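Local atomic coordinates of alternansucrase (Leuconostoc mesenteroides, PDB entry 6HVG), a protein that belongs to glycoside hydrolase family 70 and joins a TIM-barrel-type domain to choline-binding-like and putative cell-wall-binding repeats. Residues A[592-597]-A[635-640]; A[598-603]-A[1154-1159]; A[618-623]-A[629-634]. All coordinates share one frame; numbering follows the deposited sequence.

Contact 1: residues A[592-597]-A[635-640]; sequences EQLNWL and GDYFKA
Leu594 makes the first touch on helix 587-601, and its partner is Tyr637 of helix 629-642. Its methyl CD1 comes to 3.5 Å from ring atom CD1 of Tyr637 and 3.8 Å from CB of the same residue, so it sits at the root of the ring, approaching it obliquely. The CB bond of Leu594 does not aim at the other helix; CG set opposite the backbone N (chi1 179°) carries the branched end across. Ile633, a turn earlier on helix 629-642, and Phe1223 of helix 1220-1224 also touch this leucine. Both helices belong to the helical layer around the eight-stranded parallel sheet, the barrel of the family 70 fold; the axes of the two short segments approach to 11.3 Å, with a signed crossing angle of -47°. One turn on from Leu594, Leu597 points toward the partner helix and divides its two methyls between two rings. CD2 lies 3.9 Å from Tyr637 CD2, the two side chains sliding past each other in opposite directions. CD1 reaches the edge of the Phe638 ring, near its plane, at 4.3 Å from CE1. Beyond the leucines, the hydroxyl of Tyr637 hydrogen-bonds ND1 of His598, the next residue along helix 587-601.

Contact 2: residues A[598-603]-A[1154-1159]; sequences HYLMNF and ADWVPD. With CA (calcium ion), chain C.
In Leu600, chi1 of -65° puts CG beside the backbone N, and the extended chi2 (162°) then carries CD1 out toward Trp1156, while Met601 bends at chi2 and chi3 (98°) and turns its methyl onto Ala1154. The evidence is a short set of apolar approaches. Leu600 CD1 lies 4.0 Å from Trp1156 CD1, meeting the indole at a slant, and Leu600 CB lies 4.2 Å from Ala1154 CB. Met601 CE comes to 3.8 Å from that same Ala1154 CB, so the small alanine touches two consecutive residues of the last helical turn. No hydrogen bond crosses between the segments. At the helix end, His598 O accepts from Asn602 N and also from Asn602 ND2, the latter at 3.1 Å, and this amide nitrogen lies over a face of the His598 ring. Further along 1154-1159 the chain leaves the sheet, and Asp1159 OD1 binds the calcium ion at 2.2 Å. A water coordinates the ion and donates to Asp1159 O; Glu575, Asp581 and Asn625 also bind it. The loop after the strand thus contributes to the calcium site, while the helix packed on a strand of the parallel sheet is the basic layering of a (beta/alpha)8 barrel.

Contact 3: residues A[618-623]-A[629-634]; sequences IRVDAV and DLLKIA
Val620 and Leu631 bring the strand and the helix closest, with CA atoms 8.1 Å apart, and the pairing of Ile618 with Ala634 at 9.1 Å between CA atoms shows that the two segments run in opposing directions. The chain passes from strand 617-620 through helix 629-642 and the short helix 648-652 to strand 657-658, and the two strands are parallel neighbours in the sheet, which makes this the first half of a beta-alpha-beta crossover. Three aliphatic approaches carry the contact. Ile618 extends CD1 to 4.1 Å from Ala634 CB; its CG1 lies between the backbone N and the carbonyl carbon (chi1 59°), and both residues point toward the opposite segment. Leu631 is the forked member. Its CB bond does not face the strand, yet with chi1 at -56° its end turns back to it. CD2 lies 4.0 Å from Val620 CG1, whereas CD1 lies 4.2 Å from Val623 CG1, the latter two side chains standing at about a right angle. Leu631 thus bridges the end of the strand and the turn that follows. Leu658 of the next strand touches Val620, Val623 and Leu631 as well, continuing the apolar layer. Polar groups gather on the other side of the strand. There Arg619 NH1 binds Asp621 OD1 at 3.2 Å with a nearly straight N-H...O angle of 169°; the oxygen lies in the guanidinium plane and uses its anti lone pair. The same NH1 forms a salt bridge to Asp1155, so two carboxylates hold this end of the guanidinium and probably restrict its rotation. With no hydrogen bond between strand and helix, their direct cohesion comes from dispersion and the burial of methyl groups, while the Arg619 ion pairs lie on the strand face turned from the helix.

The three contacts cluster in one part of the barrel domain: the centres of contacts 1 and 2, and of contacts 1 and 3, are about 9 Å apart, and those of contacts 2 and 3 about 10 Å. Helix 587-601 serves contacts 1 and 2, helix 629-642 serves contacts 1 and 3, and contacts 2 and 3 use the adjacent parallel strands 1151-1156 and 617-620. Along the chain come 592-597, 598-603, 618-623, 629-634 and 635-640, then, after more than 500 residues, 1154-1159. Contact 3 therefore falls within the span of contact 1, whereas contacts 1 and 2 interleave. The helices pack on the strands through apolar groups; a salt bridge and backbone pairing join chain-distant 1151-1156 to 617-620.

Contact 1: residues A[592-597]-A[635-640]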
ATOM      1  N   GLU A 592      -1.073  21.360 -20.683  1.00 47.54           N
ATOM      2  CA  GLU A 592       0.273  21.371 -20.113  1.00 47.59           C
ATOM      3  C   GLU A 592       0.939  19.987 -20.235  1.00 48.59           C
ATOM      4  O   GLU A 592       2.134  19.884 -20.473  1.00 48.30           O
ATOM      5  CB  GLU A 592       0.218  21.833 -18.664  1.00 46.93           C
ATOM      6  CG  GLU A 592       1.529  21.709 -17.918  1.00 46.95           C
ATOM      7  CD  GLU A 592       2.709  22.262 -18.686  1.00 45.22           C
ATOM      8  OE1 GLU A 592       2.529  23.205 -19.477  1.00 47.57           O
ATOM      9  OE2 GLU A 592       3.822  21.769 -18.441  1.00 43.94           O
ATOM     10  N   GLN A 593       0.147  18.929 -20.101  1.00 49.26           N
ATOM     11  CA  GLN A 593       0.667  17.579 -20.256  1.00 50.52           C
ATOM     12  C   GLN A 593       1.121  17.351 -21.707  1.00 51.69           C
ATOM     13  O   GLN A 593       2.075  16.630 -21.951  1.00 50.35           O
ATOM     14  CB  GLN A 593      -0.369  16.531 -19.874  1.00 53.00           C
ATOM     15  CG  GLN A 593      -0.887  16.573 -18.463  1.00 50.70           C
ATOM     16  CD  GLN A 593       0.111  16.141 -17.436  1.00 48.41           C
ATOM     17  OE1 GLN A 593       1.296  15.934 -17.691  1.00 52.17           O
ATOM     18  NE2 GLN A 593      -0.383  15.985 -16.253  1.00 46.36           N
ATOM     19  N   LEU A 594       0.411  17.945 -22.662  1.00 51.81           N
ATOM     20  CA  LEU A 594       0.821  17.881 -24.062  1.00 53.23           C
ATOM     21  C   LEU A 594       2.104  18.664 -24.301  1.00 50.25           C
ATOM     22  O   LEU A 594       2.948  18.246 -25.085  1.00 45.98           O
ATOM     23  CB  LEU A 594      -0.294  18.433 -24.965  1.00 56.13           C
ATOM     24  CG  LEU A 594      -0.020  18.461 -26.471  1.00 55.27           C
ATOM     25  CD1 LEU A 594       0.217  17.039 -26.975  1.00 55.52           C
ATOM     26  CD2 LEU A 594      -1.176  19.145 -27.186  1.00 53.71           C
ATOM     27  N   ASN A 595       2.228  19.826 -23.653  1.00 50.78           N
ATOM     28  CA  ASN A 595       3.453  20.633 -23.738  1.00 50.16           C
ATOM     29  C   ASN A 595       4.648  19.815 -23.267  1.00 48.89           C
ATOM     30  O   ASN A 595       5.675  19.769 -23.942  1.00 47.59           O
ATOM     31  CB  ASN A 595       3.333  21.909 -22.894  1.00 50.51           C
ATOM     32  CG  ASN A 595       4.337  22.991 -23.293  1.00 51.24           C
ATOM     33  OD1 ASN A 595       4.196  23.617 -24.347  1.00 53.89           O
ATOM     34  ND2 ASN A 595       5.350  23.214 -22.458  1.00 48.40           N
ATOM     35  N   TRP A 596       4.477  19.146 -22.123  1.00 46.88           N
ATOM     36  CA  TRP A 596       5.506  18.282 -21.563  1.00 45.48           C
ATOM     37  C   TRP A 596       5.832  17.151 -22.500  1.00 45.21           C
ATOM     38  O   TRP A 596       7.001  16.811 -22.693  1.00 50.39           O
ATOM     39  CB  TRP A 596       5.037  17.724 -20.232  1.00 45.10           C
ATOM     40  CG  TRP A 596       6.086  17.018 -19.412  1.00 43.74           C
ATOM     41  CD1 TRP A 596       7.406  17.308 -19.345  1.00 43.05           C
ATOM     42  CD2 TRP A 596       5.863  15.959 -18.490  1.00 41.22           C
ATOM     43  NE1 TRP A 596       8.029  16.473 -18.455  1.00 40.96           N
ATOM     44  CE2 TRP A 596       7.094  15.636 -17.919  1.00 40.88           C
ATOM     45  CE3 TRP A 596       4.740  15.232 -18.116  1.00 43.16           C
ATOM     46  CZ2 TRP A 596       7.238  14.626 -16.975  1.00 42.51           C
ATOM     47  CZ3 TRP A 596       4.884  14.215 -17.177  1.00 43.05           C
ATOM     48  CH2 TRP A 596       6.119  13.939 -16.609  1.00 41.27           C
ATOM     49  N   LEU A 597       4.795  16.572 -23.090  1.00 45.31           N
ATOM     50  CA  LEU A 597       4.959  15.476 -24.052  1.00 42.63           C
ATOM     51  C   LEU A 597       5.728  15.920 -25.269  1.00 42.21           C
ATOM     52  O   LEU A 597       6.577  15.195 -25.754  1.00 46.56           O
ATOM     53  CB  LEU A 597       3.610  14.937 -24.487  1.00 41.45           C
ATOM     54  CG  LEU A 597       3.622  13.829 -25.527  1.00 41.84           C
ATOM     55  CD1 LEU A 597       4.378  12.603 -25.028  1.00 40.99           C
ATOM     56  CD2 LEU A 597       2.189  13.488 -25.894  1.00 43.21           C
ATOM     57  N   GLY A 635      -2.156  10.014 -28.244  1.00 48.61           N
ATOM     58  CA  GLY A 635      -2.332   9.323 -29.508  1.00 50.18           C
ATOM     59  C   GLY A 635      -2.443  10.278 -30.682  1.00 54.20           C
ATOM     60  O   GLY A 635      -1.751  10.120 -31.713  1.00 56.21           O
ATOM     61  N   ASP A 636      -3.324  11.265 -30.528  1.00 53.38           N
ATOM     62  CA  ASP A 636      -3.588  12.247 -31.578  1.00 52.52           C
ATOM     63  C   ASP A 636      -2.376  13.117 -31.910  1.00 49.25           C
ATOM     64  O   ASP A 636      -2.206  13.514 -33.059  1.00 51.01           O
ATOM     65  CB  ASP A 636      -4.797  13.109 -31.185  1.00 51.41           C
ATOM     66  CG  ASP A 636      -6.091  12.305 -31.153  1.00 50.25           C
ATOM     67  OD1 ASP A 636      -6.039  11.086 -31.431  1.00 49.56           O
ATOM     68  OD2 ASP A 636      -7.157  12.888 -30.850  1.00 48.93           O
ATOM     69  N   TYR A 637      -1.559  13.406 -30.903  1.00 47.26           N
ATOM     70  CA  TYR A 637      -0.309  14.147 -31.071  1.00 47.02           C
ATOM     71  C   TYR A 637       0.640  13.375 -31.976  1.00 48.66           C
ATOM     72  O   TYR A 637       1.151  13.904 -32.951  1.00 49.62           O
ATOM     73  CB  TYR A 637       0.350  14.405 -29.703  1.00 47.62           C
ATOM     74  CG  TYR A 637       1.718  15.027 -29.795  1.00 49.46           C
ATOM     75  CD1 TYR A 637       1.876  16.403 -30.012  1.00 50.74           C
ATOM     76  CD2 TYR A 637       2.860  14.246 -29.707  1.00 49.17           C
ATOM     77  CE1 TYR A 637       3.136  16.966 -30.124  1.00 49.07           C
ATOM     78  CE2 TYR A 637       4.121  14.810 -29.815  1.00 48.10           C
ATOM     79  CZ  TYR A 637       4.241  16.164 -30.028  1.00 47.81           C
ATOM     80  OH  TYR A 637       5.474  16.720 -30.135  1.00 52.75           O
ATOM     81  N   PHE A 638       0.837  12.103 -31.665  1.00 50.76           N
ATOM     82  CA  PHE A 638       1.656  11.229 -32.500  1.00 52.21           C
ATOM     83  C   PHE A 638       1.109  11.071 -33.929  1.00 51.74           C
ATOM     84  O   PHE A 638       1.887  10.968 -34.884  1.00 50.29           O
ATOM     85  CB  PHE A 638       1.807   9.853 -31.858  1.00 52.08           C
ATOM     86  CG  PHE A 638       2.876   9.786 -30.801  1.00 50.95           C
ATOM     87  CD1 PHE A 638       2.739  10.468 -29.611  1.00 47.76           C
ATOM     88  CD2 PHE A 638       3.986   8.987 -30.976  1.00 53.38           C
ATOM     89  CE1 PHE A 638       3.696  10.388 -28.628  1.00 47.68           C
ATOM     90  CE2 PHE A 638       4.967   8.923 -30.000  1.00 54.09           C
ATOM     91  CZ  PHE A 638       4.822   9.634 -28.830  1.00 51.58           C
ATOM     92  N   LYS A 639      -0.213  11.061 -34.078  1.00 51.48           N
ATOM     93  CA  LYS A 639      -0.831  10.998 -35.395  1.00 52.90           C
ATOM     94  C   LYS A 639      -0.495  12.254 -36.190  1.00 55.52           C
ATOM     95  O   LYS A 639      -0.060  12.167 -37.345  1.00 64.15           O
ATOM     96  CB  LYS A 639      -2.343  10.828 -35.283  1.00 52.84           C
ATOM     97  CG  LYS A 639      -2.794   9.430 -34.896  1.00 54.55           C
ATOM     98  CD  LYS A 639      -4.263   9.384 -34.450  1.00 54.01           C
ATOM     99  CE  LYS A 639      -4.700   7.943 -34.209  1.00 54.61           C
ATOM    100  NZ  LYS A 639      -5.921   7.785 -33.385  1.00 52.16           N
ATOM    101  N   ALA A 640      -0.682  13.415 -35.570  1.00 51.69           N
ATOM    102  CA  ALA A 640      -0.469  14.683 -36.234  1.00 50.25           C
ATOM    103  C   ALA A 640       0.975  14.897 -36.649  1.00 50.98           C
ATOM    104  O   ALA A 640       1.229  15.319 -37.778  1.00 54.79           O
ATOM    105  CB  ALA A 640      -0.921  15.817 -35.326  1.00 51.62           C
TER

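Contact 2: residues A[598-603]-A[1154-1159]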
ATOM      1  N   HIS A 598       5.434  17.104 -25.774  1.00 44.75           N
ATOM      2  CA  HIS A 598       6.183  17.651 -26.900  1.00 46.95           C
ATOM      3  C   HIS A 598       7.620  17.822 -26.487  1.00 48.10           C
ATOM      4  O   HIS A 598       8.529  17.445 -27.227  1.00 56.09           O
ATOM      5  CB  HIS A 598       5.603  18.988 -27.322  1.00 48.41           C
ATOM      6  CG  HIS A 598       6.322  19.630 -28.463  1.00 48.58           C
ATOM      7  ND1 HIS A 598       6.012  19.368 -29.782  1.00 49.05           N
ATOM      8  CD2 HIS A 598       7.295  20.569 -28.481  1.00 48.98           C
ATOM      9  CE1 HIS A 598       6.780  20.102 -30.564  1.00 49.67           C
ATOM     10  NE2 HIS A 598       7.565  20.843 -29.799  1.00 50.93           N
ATOM     11  N   TYR A 599       7.826  18.374 -25.295  1.00 45.84           N
ATOM     12  CA  TYR A 599       9.166  18.634 -24.776  1.00 46.65           C
ATOM     13  C   TYR A 599      10.014  17.366 -24.724  1.00 48.68           C
ATOM     14  O   TYR A 599      11.203  17.406 -25.044  1.00 48.01           O
ATOM     15  CB  TYR A 599       9.069  19.275 -23.402  1.00 43.90           C
ATOM     16  CG  TYR A 599      10.356  19.428 -22.634  1.00 42.27           C
ATOM     17  CD1 TYR A 599      11.167  20.522 -22.820  1.00 44.43           C
ATOM     18  CD2 TYR A 599      10.728  18.503 -21.677  1.00 43.43           C
ATOM     19  CE1 TYR A 599      12.316  20.699 -22.068  1.00 45.96           C
ATOM     20  CE2 TYR A 599      11.869  18.669 -20.917  1.00 42.75           C
ATOM     21  CZ  TYR A 599      12.656  19.767 -21.116  1.00 44.71           C
ATOM     22  OH  TYR A 599      13.810  19.946 -20.379  1.00 48.12           O
ATOM     23  N   LEU A 600       9.407  16.244 -24.356  1.00 49.91           N
ATOM     24  CA  LEU A 600      10.147  14.980 -24.285  1.00 51.22           C
ATOM     25  C   LEU A 600      10.448  14.434 -25.677  1.00 52.50           C
ATOM     26  O   LEU A 600      11.563  13.980 -25.933  1.00 52.43           O
ATOM     27  CB  LEU A 600       9.388  13.942 -23.449  1.00 50.73           C
ATOM     28  CG  LEU A 600       9.218  14.294 -21.968  1.00 53.86           C
ATOM     29  CD1 LEU A 600       8.126  13.469 -21.330  1.00 49.95           C
ATOM     30  CD2 LEU A 600      10.516  14.145 -21.177  1.00 55.34           C
ATOM     31  N   MET A 601       9.468  14.492 -26.579  1.00 53.94           N
ATOM     32  CA  MET A 601       9.642  13.979 -27.947  1.00 55.29           C
ATOM     33  C   MET A 601      10.521  14.882 -28.807  1.00 53.89           C
ATOM     34  O   MET A 601      10.960  14.472 -29.871  1.00 56.46           O
ATOM     35  CB  MET A 601       8.294  13.794 -28.640  1.00 55.71           C
ATOM     36  CG  MET A 601       7.342  12.808 -27.976  1.00 54.08           C
ATOM     37  SD  MET A 601       7.971  11.125 -27.911  1.00 54.32           S
ATOM     38  CE  MET A 601       8.587  11.160 -26.229  1.00 61.75           C
ATOM     39  N   ASN A 602      10.775  16.101 -28.342  1.00 54.43           N
ATOM     40  CA  ASN A 602      11.769  16.977 -28.962  1.00 54.43           C
ATOM     41  C   ASN A 602      12.865  17.390 -27.983  1.00 52.09           C
ATOM     42  O   ASN A 602      13.385  18.503 -28.084  1.00 52.41           O
ATOM     43  CB  ASN A 602      11.057  18.214 -29.523  1.00 54.20           C
ATOM     44  CG  ASN A 602      10.102  17.866 -30.639  1.00 53.97           C
ATOM     45  OD1 ASN A 602      10.483  17.838 -31.816  1.00 56.27           O
ATOM     46  ND2 ASN A 602       8.862  17.569 -30.277  1.00 52.78           N
ATOM     47  N   PHE A 603      13.185  16.527 -27.016  1.00 48.60           N
ATOM     48  CA  PHE A 603      14.095  16.929 -25.947  1.00 48.19           C
ATOM     49  C   PHE A 603      15.395  17.423 -26.512  1.00 47.81           C
ATOM     50  O   PHE A 603      15.851  18.511 -26.167  1.00 51.15           O
ATOM     51  CB  PHE A 603      14.345  15.805 -24.953  1.00 49.06           C
ATOM     52  CG  PHE A 603      15.233  16.200 -23.805  1.00 50.69           C
ATOM     53  CD1 PHE A 603      14.818  17.159 -22.903  1.00 53.38           C
ATOM     54  CD2 PHE A 603      16.473  15.606 -23.614  1.00 50.97           C
ATOM     55  CE1 PHE A 603      15.637  17.533 -21.837  1.00 55.36           C
ATOM     56  CE2 PHE A 603      17.288  15.972 -22.554  1.00 51.87           C
ATOM     57  CZ  PHE A 603      16.873  16.937 -21.664  1.00 52.81           C
ATOM     58  N   ALA A1154      10.510   7.489 -23.571  1.00 42.87           N
ATOM     59  CA  ALA A1154      10.387   8.424 -22.460  1.00 44.38           C
ATOM     60  C   ALA A1154       9.302   7.957 -21.511  1.00 43.02           C
ATOM     61  O   ALA A1154       8.219   7.628 -21.952  1.00 41.60           O
ATOM     62  CB  ALA A1154      10.021   9.803 -22.998  1.00 46.18           C
ATOM     63  N   ASP A1155       9.581   7.938 -20.213  1.00 46.56           N
ATOM     64  CA  ASP A1155       8.550   7.622 -19.217  1.00 46.63           C
ATOM     65  C   ASP A1155       7.713   8.876 -18.958  1.00 45.45           C
ATOM     66  O   ASP A1155       8.191   9.837 -18.376  1.00 46.10           O
ATOM     67  CB  ASP A1155       9.167   7.102 -17.906  1.00 48.20           C
ATOM     68  CG  ASP A1155       8.371   5.950 -17.296  1.00 51.30           C
ATOM     69  OD1 ASP A1155       7.142   5.960 -17.379  1.00 54.75           O
ATOM     70  OD2 ASP A1155       8.967   5.022 -16.734  1.00 57.65           O
ATOM     71  N   TRP A1156       6.472   8.862 -19.422  1.00 43.82           N
ATOM     72  CA  TRP A1156       5.542   9.988 -19.251  1.00 43.69           C
ATOM     73  C   TRP A1156       4.733   9.764 -17.964  1.00 44.14           C
ATOM     74  O   TRP A1156       3.942   8.806 -17.857  1.00 42.24           O
ATOM     75  CB  TRP A1156       4.614  10.045 -20.461  1.00 42.97           C
ATOM     76  CG  TRP A1156       3.866  11.295 -20.684  1.00 43.45           C
ATOM     77  CD1 TRP A1156       4.346  12.562 -20.592  1.00 44.83           C
ATOM     78  CD2 TRP A1156       2.495  11.415 -21.117  1.00 41.86           C
ATOM     79  NE1 TRP A1156       3.360  13.470 -20.923  1.00 45.27           N
ATOM     80  CE2 TRP A1156       2.218  12.786 -21.254  1.00 42.85           C
ATOM     81  CE3 TRP A1156       1.488  10.499 -21.413  1.00 40.73           C
ATOM     82  CZ2 TRP A1156       0.976  13.263 -21.679  1.00 42.85           C
ATOM     83  CZ3 TRP A1156       0.238  10.981 -21.838  1.00 40.93           C
ATOM     84  CH2 TRP A1156      -0.001  12.343 -21.962  1.00 41.03           C
ATOM     85  N   VAL A1157       4.937  10.656 -16.996  1.00 43.65           N
ATOM     86  CA  VAL A1157       4.435  10.481 -15.632  1.00 41.77           C
ATOM     87  C   VAL A1157       3.499  11.610 -15.228  1.00 37.33           C
ATOM     88  O   VAL A1157       3.840  12.428 -14.414  1.00 40.77           O
ATOM     89  CB  VAL A1157       5.621  10.372 -14.645  1.00 41.46           C
ATOM     90  CG1 VAL A1157       5.127  10.094 -13.235  1.00 44.30           C
ATOM     91  CG2 VAL A1157       6.554   9.260 -15.088  1.00 40.38           C
ATOM     92  N   PRO A1158       2.292  11.638 -15.782  1.00 36.76           N
ATOM     93  CA  PRO A1158       1.367  12.736 -15.531  1.00 37.41           C
ATOM     94  C   PRO A1158       0.555  12.697 -14.227  1.00 38.49           C
ATOM     95  O   PRO A1158      -0.078  13.705 -13.898  1.00 39.44           O
ATOM     96  CB  PRO A1158       0.418  12.645 -16.732  1.00 36.95           C
ATOM     97  CG  PRO A1158       0.379  11.205 -17.050  1.00 36.37           C
ATOM     98  CD  PRO A1158       1.769  10.714 -16.800  1.00 36.72           C
ATOM     99  N   ASP A1159       0.550  11.577 -13.498  1.00 40.77           N
ATOM    100  CA  ASP A1159      -0.325  11.434 -12.329  1.00 41.93           C
ATOM    101  C   ASP A1159       0.041  12.335 -11.144  1.00 45.49           C
ATOM    102  O   ASP A1159      -0.852  12.847 -10.470  1.00 52.62           O
ATOM    103  CB  ASP A1159      -0.395   9.992 -11.852  1.00 41.06           C
ATOM    104  CG  ASP A1159      -1.307   9.821 -10.629  1.00 42.08           C
ATOM    105  OD1 ASP A1159      -2.522  10.052 -10.717  1.00 45.19           O
ATOM    106  OD2 ASP A1159      -0.788   9.482  -9.545  1.00 41.57           O
TER
HETATM  107 CA    CA C2000      -4.522  10.696 -10.130  1.00 47.20          CA
HETATM  108  O   HOH W   1      -3.589  12.345 -11.554  1.00 40.78           O

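Contact 3: residues A[618-623]-A[629-634]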
ATOM      1  N   ILE A 618       6.742   6.700 -26.012  1.00 48.25           N
ATOM      2  CA  ILE A 618       6.506   6.910 -24.580  1.00 49.12           C
ATOM      3  C   ILE A 618       5.957   5.674 -23.883  1.00 45.97           C
ATOM      4  O   ILE A 618       5.376   4.814 -24.504  1.00 43.46           O
ATOM      5  CB  ILE A 618       5.506   8.061 -24.346  1.00 48.98           C
ATOM      6  CG1 ILE A 618       4.188   7.749 -25.042  1.00 50.11           C
ATOM      7  CG2 ILE A 618       6.072   9.390 -24.850  1.00 51.76           C
ATOM      8  CD1 ILE A 618       3.054   8.693 -24.681  1.00 51.53           C
ATOM      9  N   ARG A 619       6.153   5.636 -22.575  1.00 44.80           N
ATOM     10  CA  ARG A 619       5.408   4.774 -21.686  1.00 43.16           C
ATOM     11  C   ARG A 619       4.497   5.678 -20.861  1.00 40.14           C
ATOM     12  O   ARG A 619       4.947   6.687 -20.326  1.00 37.29           O
ATOM     13  CB  ARG A 619       6.372   4.053 -20.769  1.00 45.02           C
ATOM     14  CG  ARG A 619       5.721   3.293 -19.619  1.00 46.55           C
ATOM     15  CD  ARG A 619       6.788   2.779 -18.648  1.00 48.81           C
ATOM     16  NE  ARG A 619       6.239   2.085 -17.476  1.00 50.80           N
ATOM     17  CZ  ARG A 619       5.740   2.674 -16.389  1.00 50.23           C
ATOM     18  NH1 ARG A 619       5.722   3.989 -16.287  1.00 51.08           N
ATOM     19  NH2 ARG A 619       5.251   1.929 -15.400  1.00 50.78           N
ATOM     20  N   VAL A 620       3.224   5.329 -20.778  1.00 39.13           N
ATOM     21  CA  VAL A 620       2.274   6.092 -19.983  1.00 39.82           C
ATOM     22  C   VAL A 620       2.189   5.441 -18.617  1.00 38.89           C
ATOM     23  O   VAL A 620       1.642   4.342 -18.475  1.00 35.73           O
ATOM     24  CB  VAL A 620       0.878   6.146 -20.657  1.00 41.25           C
ATOM     25  CG1 VAL A 620      -0.060   7.079 -19.901  1.00 40.14           C
ATOM     26  CG2 VAL A 620       0.999   6.605 -22.108  1.00 40.39           C
ATOM     27  N   ASP A 621       2.752   6.122 -17.621  1.00 40.72           N
ATOM     28  CA  ASP A 621       2.759   5.650 -16.230  1.00 42.52           C
ATOM     29  C   ASP A 621       1.367   5.809 -15.616  1.00 41.44           C
ATOM     30  O   ASP A 621       0.718   6.830 -15.804  1.00 44.44           O
ATOM     31  CB  ASP A 621       3.783   6.463 -15.430  1.00 45.58           C
ATOM     32  CG  ASP A 621       3.827   6.097 -13.942  1.00 49.97           C
ATOM     33  OD1 ASP A 621       4.345   4.997 -13.580  1.00 51.58           O
ATOM     34  OD2 ASP A 621       3.360   6.949 -13.123  1.00 54.45           O
ATOM     35  N   ALA A 622       0.911   4.790 -14.897  1.00 42.10           N
ATOM     36  CA  ALA A 622      -0.242   4.881 -13.997  1.00 41.22           C
ATOM     37  C   ALA A 622      -1.524   5.232 -14.722  1.00 40.48           C
ATOM     38  O   ALA A 622      -2.241   6.149 -14.328  1.00 39.76           O
ATOM     39  CB  ALA A 622       0.041   5.907 -12.904  1.00 42.71           C
ATOM     40  N   VAL A 623      -1.805   4.501 -15.790  1.00 40.17           N
ATOM     41  CA  VAL A 623      -2.946   4.783 -16.657  1.00 40.60           C
ATOM     42  C   VAL A 623      -4.273   4.809 -15.899  1.00 40.23           C
ATOM     43  O   VAL A 623      -5.106   5.682 -16.120  1.00 40.75           O
ATOM     44  CB  VAL A 623      -3.012   3.741 -17.794  1.00 44.50           C
ATOM     45  CG1 VAL A 623      -4.320   3.820 -18.584  1.00 47.30           C
ATOM     46  CG2 VAL A 623      -1.832   3.927 -18.738  1.00 45.94           C
ATOM     47  N   ASP A 629      -8.492  10.705 -20.912  1.00 50.12           N
ATOM     48  CA  ASP A 629      -8.288  11.649 -22.013  1.00 50.01           C
ATOM     49  C   ASP A 629      -6.833  11.765 -22.429  1.00 45.93           C
ATOM     50  O   ASP A 629      -6.541  12.008 -23.594  1.00 48.09           O
ATOM     51  CB  ASP A 629      -8.768  13.046 -21.620  1.00 54.63           C
ATOM     52  CG  ASP A 629     -10.289  13.185 -21.606  1.00 58.70           C
ATOM     53  OD1 ASP A 629     -10.997  12.363 -22.244  1.00 60.07           O
ATOM     54  OD2 ASP A 629     -10.758  14.158 -20.967  1.00 58.75           O
ATOM     55  N   LEU A 630      -5.919  11.591 -21.483  1.00 42.37           N
ATOM     56  CA  LEU A 630      -4.507  11.705 -21.778  1.00 40.25           C
ATOM     57  C   LEU A 630      -4.049  10.722 -22.838  1.00 41.62           C
ATOM     58  O   LEU A 630      -3.081  10.992 -23.552  1.00 43.35           O
ATOM     59  CB  LEU A 630      -3.657  11.541 -20.510  1.00 39.78           C
ATOM     60  CG  LEU A 630      -3.765  12.631 -19.446  1.00 40.18           C
ATOM     61  CD1 LEU A 630      -2.752  12.380 -18.339  1.00 39.13           C
ATOM     62  CD2 LEU A 630      -3.573  14.017 -20.041  1.00 42.51           C
ATOM     63  N   LEU A 631      -4.709   9.574 -22.935  1.00 43.00           N
ATOM     64  CA  LEU A 631      -4.336   8.593 -23.936  1.00 44.71           C
ATOM     65  C   LEU A 631      -4.658   9.116 -25.329  1.00 46.55           C
ATOM     66  O   LEU A 631      -3.848   8.958 -26.265  1.00 49.82           O
ATOM     67  CB  LEU A 631      -5.046   7.256 -23.695  1.00 46.42           C
ATOM     68  CG  LEU A 631      -4.867   6.582 -22.337  1.00 46.29           C
ATOM     69  CD1 LEU A 631      -5.465   5.195 -22.347  1.00 47.85           C
ATOM     70  CD2 LEU A 631      -3.413   6.495 -21.941  1.00 48.18           C
ATOM     71  N   LYS A 632      -5.834   9.732 -25.457  1.00 45.92           N
ATOM     72  CA  LYS A 632      -6.287  10.331 -26.718  1.00 46.53           C
ATOM     73  C   LYS A 632      -5.420  11.519 -27.107  1.00 47.28           C
ATOM     74  O   LYS A 632      -5.045  11.655 -28.275  1.00 49.77           O
ATOM     75  CB  LYS A 632      -7.730  10.794 -26.589  1.00 47.91           C
ATOM     76  CG  LYS A 632      -8.416  11.040 -27.906  1.00 51.19           C
ATOM     77  CD  LYS A 632      -9.540  12.047 -27.778  1.00 55.87           C
ATOM     78  CE  LYS A 632     -10.438  12.045 -29.013  1.00 63.00           C
ATOM     79  NZ  LYS A 632      -9.712  12.334 -30.287  1.00 64.06           N
ATOM     80  N   ILE A 633      -5.081  12.355 -26.127  1.00 45.88           N
ATOM     81  CA  ILE A 633      -4.216  13.506 -26.366  1.00 47.39           C
ATOM     82  C   ILE A 633      -2.864  13.065 -26.895  1.00 46.81           C
ATOM     83  O   ILE A 633      -2.357  13.611 -27.873  1.00 46.78           O
ATOM     84  CB  ILE A 633      -4.032  14.354 -25.090  1.00 48.45           C
ATOM     85  CG1 ILE A 633      -5.358  15.022 -24.709  1.00 49.33           C
ATOM     86  CG2 ILE A 633      -2.951  15.417 -25.276  1.00 50.17           C
ATOM     87  CD1 ILE A 633      -5.449  15.376 -23.238  1.00 50.58           C
ATOM     88  N   ALA A 634      -2.283  12.077 -26.237  1.00 47.18           N
ATOM     89  CA  ALA A 634      -1.015  11.499 -26.668  1.00 47.89           C
ATOM     90  C   ALA A 634      -1.134  10.841 -28.050  1.00 49.56           C
ATOM     91  O   ALA A 634      -0.292  11.054 -28.919  1.00 51.61           O
ATOM     92  CB  ALA A 634      -0.557  10.470 -25.651  1.00 48.38           C
TER